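Chitinase (Paenibacillus sp. FPU-7, PDB 5GZT) probably catalyses the random endo-hydrolysis of beta-1,4 linkages between N-acetylglucosamine units in chitin and chitodextrins. Local coordinates at residues I107-G112 against G130-A135; L118-K123 against K142-E147; R195-K200 against G271-Q276; G277-Y282 against R641-S646. One frame throughout, in Å; residues are numbered along the deposited sequence.

Contacts 1 and 2 lie in adjoining turns of the N-terminal parallel beta-helix, their centres about 12 Å apart. They share its apolar interior, where Val132 CG1 sits 3.7 Å from Leu118 CB. Earlier turns hold the sodium ion, through Glu44, Thr50, Phe52 and Ser72. Contact 3 is about 47 Å from contact 1, centre to centre. Strand 264-284 serves both contact 3 and contact 4, running on into the glycosyl hydrolase barrel; their centres are about 16 Å apart, and Arg195 CZ lies 3.5 Å from Tyr643 CE2. Within segment 277-282, Tyr282 OH is hydrogen-bonded to Asp407 OD2, in a DGIDLDWE sequence matching the family 18 catalytic motif, so this end probably borders the active site.

Contact 1: residues I107-G112 against G130-A135; sequences IVLASG and GSVGTA
Where strand 106-109 runs out, the backbone of Leu109-Ser111 meets Gly130, and Gly130 N donates to Leu109 O over 2.8 Å with an N-H...O angle of 146°. The donor lies above the carbonyl plane, about 49° out of it. This is a corner of a parallel beta-helix: strand 106-109 stacks between strands 85-89 and 125-127 in one sheet. Gly130 leads into the short strand 131-132, and the chain turns a corner at Gly133, beyond which it runs beside strand 114-120. The approach is tight, with Gly130 CA 2.9 Å from Ala110 O and 3.8 Å from Leu109 CB; a beta carbon on Gly130 would run into both Leu109 CB and Ala110 O. Inside the corner two aliphatic side chains meet at about a right angle. Leu109 has CG anti to its carbonyl carbon (chi1 -58°), which sends CD1 over the backbone of Ser131, 4.2 Å from Ser131 O. Val115 and Val88 also touch this leucine, so it is covered from neighbouring strands as well. Val132 reaches it with one methyl branch, the one beside its own backbone N: Val132 CG2 stands 3.7 Å from Leu109 CD1.

Contact 2: residues L118-K123 against K142-E147; sequences LTLNIK and KGSSFE
This is an apolar contact across the interior of the N-terminal solenoid, where Leu118 and Leu120 of strand 114-120 meet Phe146 of strand 145-146 and, where the chain turns, Lys123 lies along the backbone of Lys142 and Gly143. Leu118 and Phe146 approach from opposite directions. CG of the leucine is anti to its backbone N (chi1 172°), and Leu118 CD2 reaches Phe146 CE2 at 3.7 Å. Leu120 lies further along the strand: its CD1 is 4.1 Å from Phe146 CZ, and it also meets Ser144 OG at 3.5 Å and Ser144 CB at 3.7 Å, so this one methyl bridges the ring and the serine. Ser144 OG is itself hydrogen-bonded to Gly141 O and Thr124 N. With the Lys123 chain extended, Lys123 CG is 3.6 Å and Lys123 CE 3.1 Å from Gly143 O, so the methylenes rather than the ammonium make the closest approach. Gly143 passes this point with positive phi (80°), and its N-H bonds to Ser160 OG. Ile126 touches both Leu118 and Phe146, and Ala135 packs on the ring, completing the stacked, inward-facing apolar core typical of a parallel beta-helix.

Contact 3: residues R195-K200 against G271-Q276; sequences RQLVLK and GKAFVQ. With FMT (formic acid), chain G.
Arg195 lays the aliphatic part of its side chain against Val275 and the carbonyl of Gln276. With CG anti to the carbonyl carbon (chi1 -67°), Arg195 CB comes within 3.8 Å of Val275 CG1, and the two side chains cross at about a right angle. Further out, Arg195 CD lies 3.4 Å from Gln276 O. The chain then bends at chi3 (-71°), and the guanidinium swings away from strand 264-284: NH1 bonds to Leu248 O, and the group also touches Tyr643. Val275 offers CG1 to the arginine, while its other methyl, CG2, makes a looser contact 4.5 Å from Leu197 CB. Leu197 has CG anti to its backbone N (chi1 -172°), which carries the branched end round to Ala273, with Leu197 CD2 3.9 Å from Ala273 CB. These residues are the meeting faces of two sheets, one with strands 184-191, 197-203 and 239-243, the other with 251-261 and the start of 264-284, packed face to face as in a beta-sandwich. On the reverse of strand 264-284, the extended Lys272 holds a formate, probably from the crystallisation liquor, by a weak bond of 3.0 Å from Lys272 NZ to formate O1. Lys272 NZ also bonds to Tyr450 OH, and Lys526 NZ grips the same formate. A methionine at Lys272 would probably leave Tyr450 OH without this partner and the formate with one cation fewer. Phe274 borders the site with its ring edge: the formate carbon lies in the ring plane, and Phe274 CZ is 3.6 Å from formate O2.

Contact 4: residues G277-Y282 against R641-S646; sequences GKIVSY and RLYAKS
The first strand of the family 18 TIM barrel meets the end of helix 633-642 here, Gly277 and Ile279 packing on Leu642 and Tyr643. Tyr643 OH donates to Gly277 O over a short 2.6 Å; the hydroxyl sits above the carbonyl plane, 39° out of it. A side chain on Gly277 would have struck that hydroxyl, and its positive phi (102°) already suits a residue without a beta carbon. In this (beta/alpha)8 fold, strand 278-284 lies between strands 303-312 and 619-623, and the C-terminal end of the helix packs against the start of the strand. Ile279, with CG1 anti to its carbonyl carbon (chi1 -60°), points out of the barrel wall and slides past two partners. Ile279 CG1 lies 3.9 Å from Leu642 CD1, while Ile279 CD1 meets the edge of the tyrosine ring, 4.0 Å from Tyr643 CE1. Leu642 CD1 also reaches Lys278 O at 4.0 Å. Tyr643 itself is the first residue beyond the helical backbone, its ring stacked on Tyr639. Replacing Tyr643 by alanine would probably cost Gly277 O its hydroxyl donor and open a gap beside Ile279 CD1.

Contact 1: residues I107-G112 against G130-A135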
loop_
_atom_site.group_PDB
_atom_site.type_symbol
_atom_site.label_atom_id
_atom_site.label_comp_id
_atom_site.label_asym_id
_atom_site.label_seq_id
_atom_site.Cartn_x
_atom_site.Cartn_y
_atom_site.Cartn_z
ATOM N N ILE B 107 42.765 48.446 6.373
ATOM C CA ILE B 107 42.328 47.963 5.101
ATOM C C ILE B 107 41.109 48.845 4.771
ATOM O O ILE B 107 40.126 48.846 5.533
ATOM C CB ILE B 107 41.853 46.520 5.140
ATOM C CG1 ILE B 107 42.916 45.564 5.706
ATOM C CG2 ILE B 107 41.484 46.106 3.740
ATOM C CD1 ILE B 107 44.131 45.297 4.792
ATOM N N VAL B 108 41.162 49.556 3.640
ATOM C CA VAL B 108 40.054 50.485 3.239
ATOM C C VAL B 108 39.394 49.885 2.023
ATOM O O VAL B 108 40.062 49.784 0.932
ATOM C CB VAL B 108 40.548 51.887 2.882
ATOM C CG1 VAL B 108 39.333 52.837 2.683
ATOM C CG2 VAL B 108 41.580 52.389 3.900
ATOM N N LEU B 109 38.131 49.456 2.176
ATOM C CA LEU B 109 37.447 48.803 1.095
ATOM C C LEU B 109 36.390 49.750 0.606
ATOM O O LEU B 109 35.400 49.999 1.321
ATOM C CB LEU B 109 36.764 47.488 1.551
ATOM C CG LEU B 109 37.685 46.408 2.184
ATOM C CD1 LEU B 109 36.873 45.157 2.413
ATOM C CD2 LEU B 109 38.874 46.072 1.285
ATOM N N ALA B 110 36.558 50.214 -0.633
ATOM C CA ALA B 110 35.637 51.180 -1.266
ATOM C C ALA B 110 34.293 50.479 -1.508
ATOM O O ALA B 110 34.240 49.247 -1.523
ATOM C CB ALA B 110 36.240 51.756 -2.581
ATOM N N SER B 111 33.215 51.254 -1.649
ATOM C CA SER B 111 31.871 50.712 -1.718
ATOM C C SER B 111 31.636 49.678 -2.764
ATOM O O SER B 111 30.808 48.783 -2.554
ATOM C CB SER B 111 30.812 51.806 -1.996
ATOM O OG SER B 111 30.980 52.358 -3.285
ATOM N N GLY B 112 32.228 49.750 -3.927
ATOM C CA GLY B 112 31.812 48.541 -4.777
ATOM C C GLY B 112 32.647 47.217 -4.617
ATOM O O GLY B 112 32.446 46.216 -5.353
ATOM N N GLY B 130 32.771 48.921 1.253
ATOM C CA GLY B 130 33.096 47.634 0.664
ATOM C C GLY B 130 32.677 46.378 1.470
ATOM O O GLY B 130 32.369 46.482 2.661
ATOM N N SER B 131 32.567 45.255 0.774
ATOM C CA SER B 131 31.946 44.050 1.331
ATOM C C SER B 131 33.009 42.916 1.514
ATOM O O SER B 131 33.928 42.778 0.711
ATOM C CB SER B 131 30.798 43.531 0.445
ATOM O OG SER B 131 29.798 44.517 0.478
ATOM N N VAL B 132 32.808 42.159 2.577
ATOM C CA VAL B 132 33.637 40.985 2.931
ATOM C C VAL B 132 32.629 39.826 3.067
ATOM O O VAL B 132 31.711 39.905 3.870
ATOM C CB VAL B 132 34.346 41.180 4.252
ATOM C CG1 VAL B 132 35.045 39.852 4.673
ATOM C CG2 VAL B 132 35.408 42.245 4.153
ATOM N N GLY B 133 32.766 38.783 2.249
ATOM C CA GLY B 133 31.795 37.659 2.381
ATOM C C GLY B 133 32.043 36.838 3.656
ATOM O O GLY B 133 31.108 36.565 4.395
ATOM N N THR B 134 33.322 36.466 3.949
ATOM C CA THR B 134 33.639 35.748 5.243
ATOM C C THR B 134 34.890 36.308 5.871
ATOM O O THR B 134 35.889 36.409 5.145
ATOM C CB THR B 134 33.793 34.251 4.999
ATOM O OG1 THR B 134 32.581 33.796 4.457
ATOM C CG2 THR B 134 34.054 33.394 6.348
ATOM N N ALA B 135 34.801 36.783 7.133
ATOM C CA ALA B 135 35.951 37.277 7.857
ATOM C C ALA B 135 36.403 36.075 8.750
ATOM O O ALA B 135 35.623 35.602 9.571
ATOM C CB ALA B 135 35.612 38.462 8.755
#

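Contact 2: residues L118-K123 against K142-E147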
loop_
_atom_site.group_PDB
_atom_site.type_symbol
_atom_site.label_atom_id
_atom_site.label_comp_id
_atom_site.label_asym_id
_atom_site.label_seq_id
_atom_site.Cartn_x
_atom_site.Cartn_y
_atom_site.Cartn_z
ATOM N N LEU B 118 38.367 37.229 3.962
ATOM C CA LEU B 118 39.344 38.072 4.609
ATOM C C LEU B 118 39.848 37.320 5.882
ATOM O O LEU B 118 39.051 37.022 6.773
ATOM C CB LEU B 118 38.742 39.447 4.992
ATOM C CG LEU B 118 39.614 40.339 5.824
ATOM C CD1 LEU B 118 40.848 40.902 5.137
ATOM C CD2 LEU B 118 38.831 41.453 6.469
ATOM N N THR B 119 41.162 37.097 5.967
ATOM C CA THR B 119 41.786 36.377 7.087
ATOM C C THR B 119 42.659 37.342 7.883
ATOM O O THR B 119 43.580 37.938 7.364
ATOM C CB THR B 119 42.545 35.140 6.598
ATOM O OG1 THR B 119 41.643 34.338 5.844
ATOM C CG2 THR B 119 43.139 34.309 7.738
ATOM N N LEU B 120 42.349 37.471 9.168
ATOM C CA LEU B 120 43.032 38.386 10.035
ATOM C C LEU B 120 43.895 37.691 11.120
ATOM O O LEU B 120 43.356 36.934 11.944
ATOM C CB LEU B 120 41.991 39.256 10.715
ATOM C CG LEU B 120 41.002 40.001 9.772
ATOM C CD1 LEU B 120 40.003 40.769 10.602
ATOM C CD2 LEU B 120 41.818 40.901 8.897
ATOM N N ASN B 121 45.193 38.057 11.125
ATOM C CA ASN B 121 46.202 37.493 12.018
ATOM C C ASN B 121 46.857 38.549 12.818
ATOM O O ASN B 121 47.793 38.239 13.569
ATOM C CB ASN B 121 47.228 36.715 11.168
ATOM C CG ASN B 121 46.651 35.456 10.565
ATOM O OD1 ASN B 121 46.771 35.183 9.334
ATOM N ND2 ASN B 121 46.158 34.615 11.410
ATOM N N ILE B 122 46.314 39.759 12.769
ATOM C CA ILE B 122 46.734 40.903 13.570
ATOM C C ILE B 122 45.484 41.830 13.732
ATOM O O ILE B 122 44.578 41.781 12.931
ATOM C CB ILE B 122 47.900 41.691 12.854
ATOM C CG1 ILE B 122 48.616 42.763 13.709
ATOM C CG2 ILE B 122 47.329 42.437 11.650
ATOM C CD1 ILE B 122 49.261 42.309 15.013
ATOM N N LYS B 123 45.400 42.583 14.813
ATOM C CA LYS B 123 44.265 43.508 15.026
ATOM C C LYS B 123 44.284 44.542 13.888
ATOM O O LYS B 123 45.315 45.225 13.678
ATOM C CB LYS B 123 44.350 44.199 16.390
ATOM C CG LYS B 123 43.150 45.119 16.627
ATOM C CD LYS B 123 43.238 45.756 17.985
ATOM C CE LYS B 123 42.019 46.579 18.278
ATOM N NZ LYS B 123 41.968 46.972 19.721
ATOM N N LYS B 142 42.117 39.269 16.960
ATOM C CA LYS B 142 41.241 39.613 18.041
ATOM C C LYS B 142 41.053 41.132 18.138
ATOM O O LYS B 142 42.026 41.876 18.167
ATOM C CB LYS B 142 41.865 39.160 19.356
ATOM C CG LYS B 142 40.880 39.075 20.499
ATOM C CD LYS B 142 41.620 38.636 21.773
ATOM C CE LYS B 142 40.615 38.579 22.903
ATOM N NZ LYS B 142 41.279 38.929 24.178
ATOM N N GLY B 143 39.820 41.581 18.294
ATOM C CA GLY B 143 39.555 43.009 18.488
ATOM C C GLY B 143 39.567 43.794 17.171
ATOM O O GLY B 143 39.552 45.004 17.195
ATOM N N SER B 144 39.644 43.126 16.035
ATOM C CA SER B 144 39.541 43.826 14.749
ATOM C C SER B 144 38.168 44.551 14.630
ATOM O O SER B 144 37.202 44.177 15.299
ATOM C CB SER B 144 39.748 42.878 13.582
ATOM O OG SER B 144 41.139 42.517 13.474
ATOM N N SER B 145 38.138 45.609 13.827
ATOM C CA SER B 145 36.918 46.424 13.596
ATOM C C SER B 145 36.583 46.552 12.117
ATOM O O SER B 145 37.469 46.655 11.224
ATOM C CB SER B 145 37.052 47.812 14.206
ATOM O OG SER B 145 38.211 48.449 13.723
ATOM N N PHE B 146 35.287 46.504 11.854
ATOM C CA PHE B 146 34.737 46.674 10.510
ATOM C C PHE B 146 33.743 47.842 10.518
ATOM O O PHE B 146 32.864 47.870 11.349
ATOM C CB PHE B 146 33.982 45.479 10.139
ATOM C CG PHE B 146 34.816 44.291 9.946
ATOM C CD1 PHE B 146 35.133 43.469 11.044
ATOM C CD2 PHE B 146 35.232 43.922 8.667
ATOM C CE1 PHE B 146 35.880 42.307 10.841
ATOM C CE2 PHE B 146 35.981 42.778 8.502
ATOM C CZ PHE B 146 36.265 41.970 9.576
ATOM N N GLU B 147 33.920 48.804 9.631
ATOM C CA GLU B 147 32.882 49.896 9.512
ATOM C C GLU B 147 31.608 49.293 8.946
ATOM O O GLU B 147 30.560 49.635 9.397
ATOM C CB GLU B 147 33.352 51.066 8.671
ATOM C CG GLU B 147 34.347 51.939 9.404
ATOM C CD GLU B 147 34.838 53.110 8.573
ATOM O OE1 GLU B 147 34.492 53.210 7.359
ATOM O OE2 GLU B 147 35.595 53.927 9.135
#

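Contact 3: residues R195-K200 against G271-Q276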
loop_
_atom_site.group_PDB
_atom_site.type_symbol
_atom_site.label_atom_id
_atom_site.label_comp_id
_atom_site.label_asym_id
_atom_site.label_seq_id
_atom_site.Cartn_x
_atom_site.Cartn_y
_atom_site.Cartn_z
ATOM N N ARG B 195 -5.690 8.989 10.304
ATOM C CA ARG B 195 -5.744 9.558 8.995
ATOM C C ARG B 195 -6.389 10.946 8.983
ATOM O O ARG B 195 -7.152 11.323 8.073
ATOM C CB ARG B 195 -6.328 8.527 8.004
ATOM C CG ARG B 195 -5.342 7.374 7.855
ATOM C CD ARG B 195 -5.817 6.416 6.841
ATOM N NE ARG B 195 -6.957 5.733 7.407
ATOM C CZ ARG B 195 -8.164 5.678 6.902
ATOM N NH1 ARG B 195 -8.482 6.290 5.768
ATOM N NH2 ARG B 195 -9.076 4.985 7.566
ATOM N N GLN B 196 -6.017 11.712 10.008
ATOM C CA GLN B 196 -6.149 13.162 9.961
ATOM C C GLN B 196 -4.943 13.837 9.373
ATOM O O GLN B 196 -3.816 13.416 9.567
ATOM C CB GLN B 196 -6.337 13.740 11.335
ATOM C CG GLN B 196 -7.654 13.332 11.922
ATOM C CD GLN B 196 -7.837 13.965 13.267
ATOM O OE1 GLN B 196 -6.990 13.825 14.133
ATOM N NE2 GLN B 196 -8.932 14.677 13.445
ATOM N N LEU B 197 -5.230 14.895 8.637
ATOM C CA LEU B 197 -4.262 15.815 8.135
ATOM C C LEU B 197 -4.240 17.060 9.055
ATOM O O LEU B 197 -5.298 17.615 9.398
ATOM C CB LEU B 197 -4.650 16.188 6.716
ATOM C CG LEU B 197 -3.657 17.017 5.928
ATOM C CD1 LEU B 197 -2.256 16.497 6.070
ATOM C CD2 LEU B 197 -4.034 17.072 4.454
ATOM N N VAL B 198 -3.039 17.444 9.485
ATOM C CA VAL B 198 -2.848 18.546 10.385
ATOM C C VAL B 198 -1.934 19.509 9.654
ATOM O O VAL B 198 -0.825 19.118 9.268
ATOM C CB VAL B 198 -2.254 18.101 11.740
ATOM C CG1 VAL B 198 -1.898 19.302 12.610
ATOM C CG2 VAL B 198 -3.267 17.247 12.495
ATOM N N LEU B 199 -2.423 20.748 9.451
ATOM C CA LEU B 199 -1.658 21.820 8.784
ATOM C C LEU B 199 -1.351 22.943 9.746
ATOM O O LEU B 199 -2.277 23.591 10.242
ATOM C CB LEU B 199 -2.458 22.377 7.635
ATOM C CG LEU B 199 -2.634 21.364 6.533
ATOM C CD1 LEU B 199 -3.719 21.787 5.556
ATOM C CD2 LEU B 199 -1.299 21.150 5.826
ATOM N N LYS B 200 -0.063 23.152 10.013
ATOM C CA LYS B 200 0.394 24.260 10.828
ATOM C C LYS B 200 1.067 25.322 9.987
ATOM O O LYS B 200 1.958 25.012 9.163
ATOM C CB LYS B 200 1.389 23.816 11.898
ATOM C CG LYS B 200 0.789 22.988 13.027
ATOM C CD LYS B 200 1.679 22.957 14.273
ATOM C CE LYS B 200 3.101 22.519 13.924
ATOM N NZ LYS B 200 3.999 22.309 15.095
ATOM N N GLY B 271 1.271 23.423 -0.820
ATOM C CA GLY B 271 2.172 22.287 -0.581
ATOM C C GLY B 271 1.504 20.925 -0.657
ATOM O O GLY B 271 0.299 20.790 -1.020
ATOM N N LYS B 272 2.309 19.922 -0.291
ATOM C CA LYS B 272 1.901 18.493 -0.230
ATOM C C LYS B 272 1.954 18.024 1.203
ATOM O O LYS B 272 2.931 18.314 1.882
ATOM C CB LYS B 272 2.903 17.604 -0.945
ATOM C CG LYS B 272 2.946 17.677 -2.437
ATOM C CD LYS B 272 4.307 17.151 -2.895
ATOM C CE LYS B 272 4.442 17.234 -4.408
ATOM N NZ LYS B 272 5.610 16.475 -4.933
ATOM N N ALA B 273 0.927 17.300 1.640
ATOM C CA ALA B 273 0.950 16.537 2.893
ATOM C C ALA B 273 0.741 15.056 2.607
ATOM O O ALA B 273 0.180 14.687 1.571
ATOM C CB ALA B 273 -0.158 16.975 3.816
ATOM N N PHE B 274 1.114 14.229 3.563
ATOM C CA PHE B 274 1.062 12.768 3.363
ATOM C C PHE B 274 0.227 12.149 4.454
ATOM O O PHE B 274 0.499 12.354 5.633
ATOM C CB PHE B 274 2.467 12.256 3.395
ATOM C CG PHE B 274 3.354 12.891 2.371
ATOM C CD1 PHE B 274 3.262 12.521 1.047
ATOM C CD2 PHE B 274 4.237 13.908 2.716
ATOM C CE1 PHE B 274 4.064 13.095 0.077
ATOM C CE2 PHE B 274 5.036 14.522 1.732
ATOM C CZ PHE B 274 4.943 14.101 0.408
ATOM N N VAL B 275 -0.816 11.437 4.050
ATOM C CA VAL B 275 -1.748 10.788 4.975
ATOM C C VAL B 275 -1.273 9.317 5.135
ATOM O O VAL B 275 -1.004 8.635 4.134
ATOM C CB VAL B 275 -3.194 10.949 4.464
ATOM C CG1 VAL B 275 -4.183 10.122 5.244
ATOM C CG2 VAL B 275 -3.597 12.430 4.571
ATOM N N GLN B 276 -1.096 8.881 6.389
ATOM C CA GLN B 276 -0.648 7.521 6.694
ATOM C C GLN B 276 -1.610 6.484 6.052
ATOM O O GLN B 276 -2.708 6.804 5.628
ATOM C CB GLN B 276 -0.596 7.297 8.214
ATOM C CG GLN B 276 0.498 8.035 8.952
ATOM C CD GLN B 276 0.429 7.767 10.471
ATOM O OE1 GLN B 276 -0.210 6.810 10.925
ATOM N NE2 GLN B 276 1.089 8.611 11.259
HETATM C C FMT G . 7.298 15.799 -2.217
HETATM O O1 FMT G . 8.037 16.007 -3.197
HETATM O O2 FMT G . 7.589 16.178 -0.954
#

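Contact 4: residues G277-Y282 against R641-S646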
loop_
_atom_site.group_PDB
_atom_site.type_symbol
_atom_site.label_atom_id
_atom_site.label_comp_id
_atom_site.label_asym_id
_atom_site.label_seq_id
_atom_site.Cartn_x
_atom_site.Cartn_y
_atom_site.Cartn_z
ATOM N N GLY B 277 -1.185 5.228 6.029
ATOM C CA GLY B 277 -2.056 4.131 5.619
ATOM C C GLY B 277 -1.865 3.596 4.204
ATOM O O GLY B 277 -2.672 2.800 3.719
ATOM N N LYS B 278 -0.781 3.914 3.560
ATOM C CA LYS B 278 -0.582 3.344 2.231
ATOM C C LYS B 278 -0.238 1.838 2.323
ATOM O O LYS B 278 0.500 1.395 3.237
ATOM C CB LYS B 278 0.555 4.031 1.491
ATOM C CG LYS B 278 0.258 5.417 0.958
ATOM C CD LYS B 278 1.373 5.821 -0.025
ATOM C CE LYS B 278 2.692 6.192 0.618
ATOM N NZ LYS B 278 2.526 7.622 1.054
ATOM N N ILE B 279 -0.756 1.075 1.370
ATOM C CA ILE B 279 -0.377 -0.345 1.206
ATOM C C ILE B 279 0.038 -0.525 -0.210
ATOM O O ILE B 279 -0.774 -0.403 -1.093
ATOM C CB ILE B 279 -1.484 -1.298 1.585
ATOM C CG1 ILE B 279 -1.873 -1.103 3.070
ATOM C CG2 ILE B 279 -0.979 -2.723 1.355
ATOM C CD1 ILE B 279 -3.156 -1.814 3.436
ATOM N N VAL B 280 1.336 -0.661 -0.426
ATOM C CA VAL B 280 1.908 -0.847 -1.736
ATOM C C VAL B 280 2.078 -2.350 -2.019
ATOM O O VAL B 280 2.916 -2.995 -1.419
ATOM C CB VAL B 280 3.258 -0.165 -1.856
ATOM C CG1 VAL B 280 3.957 -0.560 -3.152
ATOM C CG2 VAL B 280 3.039 1.352 -1.849
ATOM N N SER B 281 1.226 -2.862 -2.885
ATOM C CA SER B 281 1.270 -4.246 -3.372
ATOM C C SER B 281 2.042 -4.388 -4.686
ATOM O O SER B 281 1.590 -3.905 -5.706
ATOM C CB SER B 281 -0.161 -4.789 -3.498
ATOM O OG SER B 281 -0.202 -6.068 -4.161
ATOM N N TYR B 282 3.221 -4.994 -4.654
ATOM C CA TYR B 282 3.993 -5.303 -5.865
ATOM C C TYR B 282 3.293 -6.472 -6.520
ATOM O O TYR B 282 2.905 -7.419 -5.824
ATOM C CB TYR B 282 5.445 -5.710 -5.596
ATOM C CG TYR B 282 6.430 -4.564 -5.536
ATOM C CD1 TYR B 282 6.660 -3.876 -4.349
ATOM C CD2 TYR B 282 7.146 -4.166 -6.640
ATOM C CE1 TYR B 282 7.595 -2.841 -4.281
ATOM C CE2 TYR B 282 8.060 -3.116 -6.562
ATOM C CZ TYR B 282 8.283 -2.444 -5.381
ATOM O OH TYR B 282 9.217 -1.424 -5.269
ATOM N N ARG B 641 -5.093 -4.493 9.933
ATOM C CA ARG B 641 -4.279 -3.860 10.974
ATOM C C ARG B 641 -4.140 -2.397 10.764
ATOM O O ARG B 641 -4.281 -1.627 11.718
ATOM C CB ARG B 641 -2.920 -4.494 11.013
ATOM C CG ARG B 641 -3.008 -5.824 11.694
ATOM C CD ARG B 641 -2.824 -5.543 13.192
ATOM N NE ARG B 641 -3.248 -6.681 13.972
ATOM C CZ ARG B 641 -3.247 -6.719 15.287
ATOM N NH1 ARG B 641 -2.784 -5.691 15.992
ATOM N NH2 ARG B 641 -3.702 -7.801 15.887
ATOM N N LEU B 642 -3.897 -1.978 9.530
ATOM C CA LEU B 642 -3.720 -0.575 9.287
ATOM C C LEU B 642 -4.988 0.176 9.221
ATOM O O LEU B 642 -4.947 1.364 9.370
ATOM C CB LEU B 642 -2.953 -0.279 8.009
ATOM C CG LEU B 642 -1.462 -0.527 8.014
ATOM C CD1 LEU B 642 -0.955 -0.044 6.671
ATOM C CD2 LEU B 642 -0.704 0.166 9.125
ATOM N N TYR B 643 -6.106 -0.492 8.979
ATOM C CA TYR B 643 -7.377 0.160 8.942
ATOM C C TYR B 643 -8.258 -0.109 10.180
ATOM O O TYR B 643 -9.453 0.192 10.147
ATOM C CB TYR B 643 -8.053 -0.125 7.563
ATOM C CG TYR B 643 -7.345 0.694 6.515
ATOM C CD1 TYR B 643 -6.156 0.283 5.980
ATOM C CD2 TYR B 643 -7.829 1.957 6.141
ATOM C CE1 TYR B 643 -5.456 1.057 5.084
ATOM C CE2 TYR B 643 -7.143 2.782 5.224
ATOM C CZ TYR B 643 -5.981 2.345 4.659
ATOM O OH TYR B 643 -5.268 3.180 3.801
ATOM N N ALA B 644 -7.686 -0.658 11.259
ATOM C CA ALA B 644 -8.447 -0.939 12.454
ATOM C C ALA B 644 -8.919 0.375 13.151
ATOM O O ALA B 644 -8.150 1.324 13.311
ATOM C CB ALA B 644 -7.599 -1.738 13.428
ATOM N N LYS B 645 -10.182 0.415 13.556
ATOM C CA LYS B 645 -10.713 1.546 14.364
ATOM C C LYS B 645 -9.935 1.721 15.687
ATOM O O LYS B 645 -9.837 0.773 16.492
ATOM C CB LYS B 645 -12.262 1.431 14.582
ATOM C CG LYS B 645 -12.822 0.313 15.501
ATOM C CD LYS B 645 -12.890 -1.108 14.891
ATOM C CE LYS B 645 -11.660 -1.997 15.196
ATOM N NZ LYS B 645 -11.215 -2.890 14.083
ATOM N N SER B 646 -9.327 2.902 15.885
ATOM C CA SER B 646 -8.740 3.241 17.196
ATOM C C SER B 646 -9.841 3.092 18.274
ATOM O O SER B 646 -11.069 3.266 18.016
ATOM C CB SER B 646 -8.099 4.644 17.249
ATOM O OG SER B 646 -6.795 4.640 16.693
#